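Uncharacterized protein YppE (Bacillus subtilis, PDB 2IM8) is of unknown function but folds as a single, mostly helical chain belonging to the bacterial DUF1798 family. Local coordinates at residues 35-38 and 39-43; 111-114 and 115-119. One frame throughout, in Å; residues are numbered along the deposited sequence.

How the contacts relate
The chain has four helices, 3-29, 36-64, 72-91 and 96-121, and no strands. Contact 1 (35-38 with 39-43) is the start of helix 36-64. Contact 2 (111-114 with 115-119) lies late in helix 96-121, so it comes second along the chain. Their centres are about 32 Å apart, on opposite sides of the chain's centre, and their nearest atoms are about 19 Å apart. Helix 36-64 links them: it begins in contact 1, and farther on its Trp-54 and Leu-61 touch side chains of contact 2. Contact 1 is a surface helix start, whereas contact 2 is partly buried. Neither identifies a function.

Contact 1 of 2, residues 35-38 and 39-43; sequences DFFE and TIKPA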
# COMPACT_ATOMS: atom_id res chain seq x y z
N ASP A 35 0.62 -18.50 10.78
CA ASP A 35 -0.03 -18.39 12.09
C ASP A 35 -0.89 -17.14 12.18
O ASP A 35 -0.42 -16.03 11.90
CB ASP A 35 1.00 -18.34 13.20
CG ASP A 35 0.38 -18.53 14.55
OD1 ASP A 35 0.18 -19.69 14.95
OD2 ASP A 35 0.06 -17.52 15.20
N PHE A 36 -2.14 -17.30 12.60
CA PHE A 36 -3.03 -16.14 12.67
C PHE A 36 -2.66 -15.05 13.69
O PHE A 36 -2.47 -13.89 13.32
CB PHE A 36 -4.47 -16.54 12.93
CG PHE A 36 -5.44 -15.42 12.72
CD1 PHE A 36 -5.82 -15.05 11.43
CD2 PHE A 36 -5.90 -14.66 13.80
CE1 PHE A 36 -6.64 -13.94 11.22
CE2 PHE A 36 -6.72 -13.55 13.59
CZ PHE A 36 -7.08 -13.19 12.30
N PHE A 37 -2.60 -15.40 14.97
CA PHE A 37 -2.29 -14.40 15.99
C PHE A 37 -0.84 -13.93 16.04
O PHE A 37 -0.58 -12.81 16.46
CB PHE A 37 -2.70 -14.90 17.37
CG PHE A 37 -4.19 -15.01 17.55
CD1 PHE A 37 -4.97 -13.87 17.72
CD2 PHE A 37 -4.82 -16.25 17.48
CE1 PHE A 37 -6.35 -13.95 17.81
CE2 PHE A 37 -6.21 -16.35 17.57
CZ PHE A 37 -6.98 -15.19 17.73
N GLU A 38 0.09 -14.78 15.61
CA GLU A 38 1.51 -14.42 15.65
C GLU A 38 2.06 -13.78 14.38
O GLU A 38 3.10 -13.12 14.42
CB GLU A 38 2.36 -15.66 15.97
CG GLU A 38 2.13 -16.19 17.37
CD GLU A 38 2.42 -15.14 18.42
OE1 GLU A 38 3.60 -14.72 18.52
OE2 GLU A 38 1.48 -14.73 19.13
N THR A 39 1.38 -13.97 13.25
CA THR A 39 1.89 -13.41 12.01
C THR A 39 0.88 -12.57 11.21
O THR A 39 1.12 -11.39 10.94
CB THR A 39 2.45 -14.53 11.09
OG1 THR A 39 3.49 -15.25 11.79
CG2 THR A 39 3.04 -13.95 9.81
N ILE A 40 -0.24 -13.19 10.84
CA ILE A 40 -1.27 -12.53 10.04
C ILE A 40 -1.87 -11.28 10.68
O ILE A 40 -1.76 -10.18 10.14
CB ILE A 40 -2.40 -13.53 9.71
CG1 ILE A 40 -1.82 -14.73 8.94
CG2 ILE A 40 -3.49 -12.85 8.87
CD1 ILE A 40 -2.82 -15.82 8.61
N LYS A 41 -2.51 -11.46 11.83
CA LYS A 41 -3.14 -10.35 12.54
C LYS A 41 -2.16 -9.20 12.77
O LYS A 41 -2.48 -8.05 12.49
CB LYS A 41 -3.71 -10.88 13.86
CG LYS A 41 -4.49 -9.87 14.68
CD LYS A 41 -5.20 -10.56 15.85
CE LYS A 41 -5.85 -9.54 16.80
NZ LYS A 41 -4.84 -8.75 17.55
N PRO A 42 -0.94 -9.48 13.27
CA PRO A 42 -0.01 -8.37 13.49
C PRO A 42 0.45 -7.70 12.20
O PRO A 42 0.78 -6.52 12.20
CB PRO A 42 1.15 -9.02 14.24
CG PRO A 42 1.11 -10.44 13.75
CD PRO A 42 -0.36 -10.75 13.75
N ALA A 43 0.47 -8.45 11.10
CA ALA A 43 0.90 -7.88 9.83
C ALA A 43 -0.17 -6.91 9.37
O ALA A 43 0.14 -5.83 8.87
CB ALA A 43 1.11 -8.97 8.79
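The N-terminal cap of helix 36-64 joins Asp-35 to Thr-39 and Ile-40 through a first turn that is wider than an alpha turn. Asp-35 is the N-cap residue. Its OD2 accepts from Glu-38 N at 2.8 Å, which closes the cap. Its carbonyl O takes Ile-40 N at 3.0 Å, nearly straight at 171°, and a weaker bond from Thr-39 N. Lys-41 N reaches Phe-36 O at 2.9 Å. The bonds of Ile-40 N and Lys-41 N each reach back five residues, as in a pi-type turn. Pro-42 follows and has no N-H to give. Its ring instead sets CD at 3.4 Å from Phe-37 O, and the helix kinks there.

The side chains continue the local pairing. Phe-36 carries its ring anti to the backbone N (chi1 -168°). This brings CE1 to 4.1 Å from Ile-40 CG2, the two side chains crossing at about a right angle. Phe-36 CD2 also stands 3.9 Å above the centre of the Phe-37 ring. The aliphatic part of Lys-41 lies against both rings, with CD 3.8 Å from Phe-37 CD1 and slightly farther from Phe-36 CE2. Beyond it, NZ forms a salt bridge with Glu-45. Ile-40 also meets Leu-87 and Tyr-90 of helix 72-91.

The chemistry implies a helix start fixed in two ways. A carboxylate meets one of the first backbone N-H groups, where its negative charge would probably suit the helix dipole. The lysine methylenes meanwhile give the exposed aromatic rings an apolar partner.

Contact 2 of 2, residues 111-114 and 115-119; sequences HAVK and DEIAR. With PO4 (phosphate ion), chain C.
The carboxylate of Asp-115 is met by the carbonyl of His-111, whose O stands over its carbon, 3.1 Å from CG, with OD1 and OD2 only slightly farther away. Both sides are acceptors there, so this is proximity without a hydrogen bond; the bond to His-111 O comes from Asp-115 N. The other flat pair is Arg-119 and Glu-116. Glu-116 OE1 lies at the edge of the guanidinium, in its plane, and NH2 donates to it at 3.1 Å in a salt bridge with an angle of 162°. The oxygen is met on its syn side, with NH2 30° out of the carboxylate plane. OE1 also accepts from Lys-68 N, and OE2 from Tyr-69 N. This buried carboxylate is thus held by a charge and two backbone amides.

Lys-114 runs fully extended, with CG anti to the backbone N (chi1 177°), and its NZ donates to O4 of the phosphate ion at 3.0 Å. NZ has a second partner, Glu-11. Asp-115 OD1 also comes within 3.3 Å of phosphate O3, a close approach of two oxygens rather than an assigned bond. The ion probably came from the crystallisation liquor. A methionine in place of Lys-114 would probably leave the phosphate and Glu-11 without this positive partner.

Backbone bonds run four residues apart, the straightest from Ala-118 N to Lys-114 O at 3.0 Å. On the buried side, Val-113 CG1 is 4.1 Å from Ile-117 CD1. Val-113 and Ile-117 face helix 36-64 at Trp-54 and Leu-61. Ile-117 also touches Leu-6 and Leu-7 of helix 3-29, while Glu-116 ties helix 96-121 to the loop that precedes helix 72-91.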
# COMPACT_ATOMS: atom_id res chain seq x y z
N HIS A 111 3.06 4.99 -6.53
CA HIS A 111 4.03 5.56 -7.45
C HIS A 111 3.67 6.99 -7.81
O HIS A 111 4.55 7.83 -7.96
CB HIS A 111 4.14 4.71 -8.71
CG HIS A 111 4.87 3.42 -8.48
ND1 HIS A 111 4.53 2.24 -9.10
CD2 HIS A 111 5.91 3.12 -7.66
CE1 HIS A 111 5.32 1.27 -8.69
NE2 HIS A 111 6.17 1.78 -7.82
N ALA A 112 2.37 7.27 -7.94
CA ALA A 112 1.90 8.62 -8.26
C ALA A 112 2.29 9.60 -7.16
O ALA A 112 2.81 10.69 -7.42
CB ALA A 112 0.39 8.62 -8.44
N VAL A 113 2.03 9.22 -5.91
CA VAL A 113 2.37 10.07 -4.77
C VAL A 113 3.88 10.28 -4.77
O VAL A 113 4.36 11.39 -4.54
CB VAL A 113 1.90 9.41 -3.44
CG1 VAL A 113 2.34 10.24 -2.24
CG2 VAL A 113 0.39 9.30 -3.45
N LYS A 114 4.62 9.21 -5.03
CA LYS A 114 6.08 9.28 -5.09
C LYS A 114 6.51 10.29 -6.16
O LYS A 114 7.40 11.11 -5.93
CB LYS A 114 6.67 7.91 -5.41
CG LYS A 114 8.18 7.90 -5.57
CD LYS A 114 8.68 6.50 -5.95
CE LYS A 114 10.19 6.45 -6.10
NZ LYS A 114 10.66 5.06 -6.42
N ASP A 115 5.87 10.20 -7.33
CA ASP A 115 6.20 11.12 -8.42
C ASP A 115 5.92 12.57 -8.02
O ASP A 115 6.74 13.44 -8.29
CB ASP A 115 5.39 10.79 -9.68
CG ASP A 115 5.75 9.44 -10.30
OD1 ASP A 115 6.80 8.86 -9.96
OD2 ASP A 115 4.98 8.98 -11.17
N GLU A 116 4.78 12.84 -7.39
CA GLU A 116 4.43 14.20 -6.97
C GLU A 116 5.47 14.73 -5.99
O GLU A 116 5.95 15.86 -6.12
CB GLU A 116 3.05 14.24 -6.29
CG GLU A 116 1.84 14.06 -7.21
CD GLU A 116 1.66 15.19 -8.23
OE1 GLU A 116 1.75 16.38 -7.85
OE2 GLU A 116 1.40 14.88 -9.41
N ILE A 117 5.82 13.91 -5.00
CA ILE A 117 6.82 14.31 -4.02
C ILE A 117 8.12 14.73 -4.69
O ILE A 117 8.60 15.85 -4.48
CB ILE A 117 7.11 13.17 -3.03
CG1 ILE A 117 5.86 12.89 -2.18
CG2 ILE A 117 8.30 13.53 -2.17
CD1 ILE A 117 6.01 11.74 -1.21
N ALA A 118 8.68 13.84 -5.50
CA ALA A 118 9.94 14.11 -6.20
C ALA A 118 9.85 15.35 -7.09
O ALA A 118 10.79 16.15 -7.16
CB ALA A 118 10.34 12.90 -7.03
N ARG A 119 8.71 15.52 -7.76
CA ARG A 119 8.51 16.66 -8.65
C ARG A 119 8.49 17.99 -7.89
O ARG A 119 9.14 18.96 -8.30
CB ARG A 119 7.19 16.48 -9.41
CG ARG A 119 6.94 17.52 -10.49
CD ARG A 119 5.61 17.27 -11.19
NE ARG A 119 4.47 17.53 -10.32
CZ ARG A 119 4.16 18.73 -9.83
NH1 ARG A 119 4.91 19.78 -10.13
NH2 ARG A 119 3.09 18.88 -9.05
P PO4 C . 10.74 6.88 -10.04
O1 PO4 C . 12.06 7.11 -9.41
O2 PO4 C . 10.93 6.36 -11.43
O3 PO4 C . 9.99 8.16 -10.10
O4 PO4 C . 9.97 5.89 -9.24